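Local coordinates for putative integron gene cassette protein (Uncultured bacterium, PDB 3GHJ) that is of unknown function but belongs to the glyoxalase/bleomycin resistance protein/dioxygenase superfamily and is encoded on a mobile integron gene cassette, at residues F91-K95 against S96-P100. The protein carries 1 engineered substitution. Sequence-based numbering, arbitrary orientation.
Sequences FRVEK and SEIEP
Val93 and Ile98 meet on the buried side of the turn that carries the chain from strand 88-93 into helix 98-107, CG2 of Val93 lying 3.9 Å from CD1 of Ile98 with the two side chains crossing at about a right angle. Ile98 has CG1 beside its backbone N (chi1 -71°), which lays that methylene against the carbonyl oxygen of Lys95, 3.3 Å from O. Phe138 and Ala140 of strand 135-140, with Val124 and Leu126 of strand 123-129, continue this apolar layer. Two successive backbone bonds close the turn: Glu97 N donates to Glu94 O at 3.0 Å, and Ile98 N to Lys95 O at 3.2 Å. The outer side is looser and acidic. Glu94 and Glu97 run side by side in the same direction, and OE1 of the extended Glu94 reaches CG of Glu97 at 3.6 Å. Glu97 bends at chi2 (-62°), and OE1 of Glu94 lies 4.2 Å from OE2 of Glu97, a proximity that may raise their pKa values. The two bonds define overlapping type I β-turns, here forming the strand-to-helix connection, the first β-to-α step of the βαβββ topology characteristic of the glyoxalase/bleomycin resistance fold.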
loop_
_atom_site.group_PDB
_atom_site.type_symbol
_atom_site.label_atom_id
_atom_site.label_comp_id
_atom_site.label_asym_id
_atom_site.label_seq_id
_atom_site.Cartn_x
_atom_site.Cartn_y
_atom_site.Cartn_z
ATOM N N PHE A 91 4.227 6.168 -2.923
ATOM C CA PHE A 91 4.160 7.098 -1.813
ATOM C C PHE A 91 3.776 8.472 -2.332
ATOM O O PHE A 91 4.170 8.860 -3.428
ATOM C CB PHE A 91 5.517 7.164 -1.098
ATOM C CG PHE A 91 5.999 5.825 -0.624
ATOM C CD1 PHE A 91 5.530 5.314 0.569
ATOM C CD2 PHE A 91 6.863 5.051 -1.386
ATOM C CE1 PHE A 91 5.927 4.065 1.025
ATOM C CE2 PHE A 91 7.278 3.788 -0.935
ATOM C CZ PHE A 91 6.803 3.300 0.278
ATOM N N ARG A 92 3.024 9.201 -1.519
ATOM C CA ARG A 92 2.571 10.542 -1.849
ATOM C C ARG A 92 3.691 11.557 -1.666
ATOM O O ARG A 92 4.383 11.541 -0.644
ATOM C CB ARG A 92 1.409 10.910 -0.925
ATOM C CG ARG A 92 0.793 12.264 -1.219
ATOM C CD ARG A 92 0.087 12.258 -2.565
ATOM N NE ARG A 92 -0.644 13.499 -2.805
ATOM C CZ ARG A 92 -1.884 13.736 -2.387
ATOM N NH1 ARG A 92 -2.548 12.817 -1.701
ATOM N NH2 ARG A 92 -2.460 14.900 -2.657
ATOM N N VAL A 93 3.868 12.435 -2.656
ATOM C CA VAL A 93 4.806 13.562 -2.526
ATOM C C VAL A 93 4.167 14.786 -3.169
ATOM O O VAL A 93 3.191 14.673 -3.909
ATOM C CB VAL A 93 6.178 13.268 -3.198
ATOM C CG1 VAL A 93 6.759 11.951 -2.682
ATOM C CG2 VAL A 93 6.046 13.240 -4.712
ATOM N N GLU A 94 4.734 15.963 -2.900
ATOM C CA GLU A 94 4.253 17.193 -3.519
ATOM C C GLU A 94 4.787 17.323 -4.943
ATOM O O GLU A 94 5.910 16.900 -5.231
ATOM C CB GLU A 94 4.685 18.397 -2.681
ATOM C CG GLU A 94 4.007 18.463 -1.318
ATOM C CD GLU A 94 4.705 19.407 -0.356
ATOM O OE1 GLU A 94 5.887 19.735 -0.586
ATOM O OE2 GLU A 94 4.069 19.814 0.639
ATOM N N LYS A 95 3.996 17.904 -5.842
ATOM C CA LYS A 95 4.428 18.062 -7.227
ATOM C C LYS A 95 5.735 18.849 -7.324
ATOM O O LYS A 95 6.609 18.525 -8.130
ATOM C CB LYS A 95 3.347 18.742 -8.079
ATOM C CG LYS A 95 2.173 17.834 -8.431
ATOM C CD LYS A 95 1.243 18.484 -9.447
ATOM C CE LYS A 95 0.217 17.481 -9.964
ATOM N NZ LYS A 95 -0.819 18.132 -10.814
ATOM N N SER A 96 5.863 19.876 -6.489
ATOM C CA SER A 96 7.058 20.723 -6.501
ATOM C C SER A 96 8.314 19.993 -6.039
ATOM O O SER A 96 9.425 20.480 -6.240
ATOM C CB SER A 96 6.842 21.949 -5.617
ATOM O OG SER A 96 6.647 21.562 -4.267
ATOM N N GLU A 97 8.147 18.830 -5.417
ATOM C CA GLU A 97 9.285 18.065 -4.914
ATOM C C GLU A 97 9.727 16.934 -5.842
ATOM O O GLU A 97 10.676 16.211 -5.532
ATOM C CB GLU A 97 8.995 17.523 -3.510
ATOM C CG GLU A 97 8.779 18.620 -2.477
ATOM C CD GLU A 97 9.996 19.509 -2.288
ATOM O OE1 GLU A 97 11.127 19.041 -2.537
ATOM O OE2 GLU A 97 9.820 20.678 -1.880
ATOM N N ILE A 98 9.059 16.792 -6.982
ATOM C CA ILE A 98 9.395 15.743 -7.940
ATOM C C ILE A 98 10.864 15.802 -8.390
ATOM O O ILE A 98 11.576 14.806 -8.313
ATOM C CB ILE A 98 8.420 15.761 -9.156
ATOM C CG1 ILE A 98 7.018 15.260 -8.732
ATOM C CG2 ILE A 98 8.978 14.958 -10.329
ATOM C CD1 ILE A 98 6.947 13.745 -8.467
ATOM N N GLU A 99 11.338 16.958 -8.842
ATOM C CA GLU A 99 12.726 17.000 -9.298
ATOM C C GLU A 99 13.753 16.829 -8.164
ATOM O O GLU A 99 14.726 16.086 -8.320
ATOM C CB GLU A 99 13.000 18.257 -10.131
ATOM C CG GLU A 99 12.136 18.362 -11.399
ATOM C CD GLU A 99 12.511 17.374 -12.512
ATOM O OE1 GLU A 99 13.617 16.792 -12.488
ATOM O OE2 GLU A 99 11.683 17.199 -13.431
ATOM N N PRO A 100 13.546 17.493 -7.012
ATOM C CA PRO A 100 14.470 17.242 -5.898
ATOM C C PRO A 100 14.511 15.769 -5.490
ATOM O O PRO A 100 15.589 15.254 -5.189
ATOM C CB PRO A 100 13.906 18.098 -4.762
ATOM C CG PRO A 100 13.155 19.197 -5.464
ATOM C CD PRO A 100 12.636 18.625 -6.750
#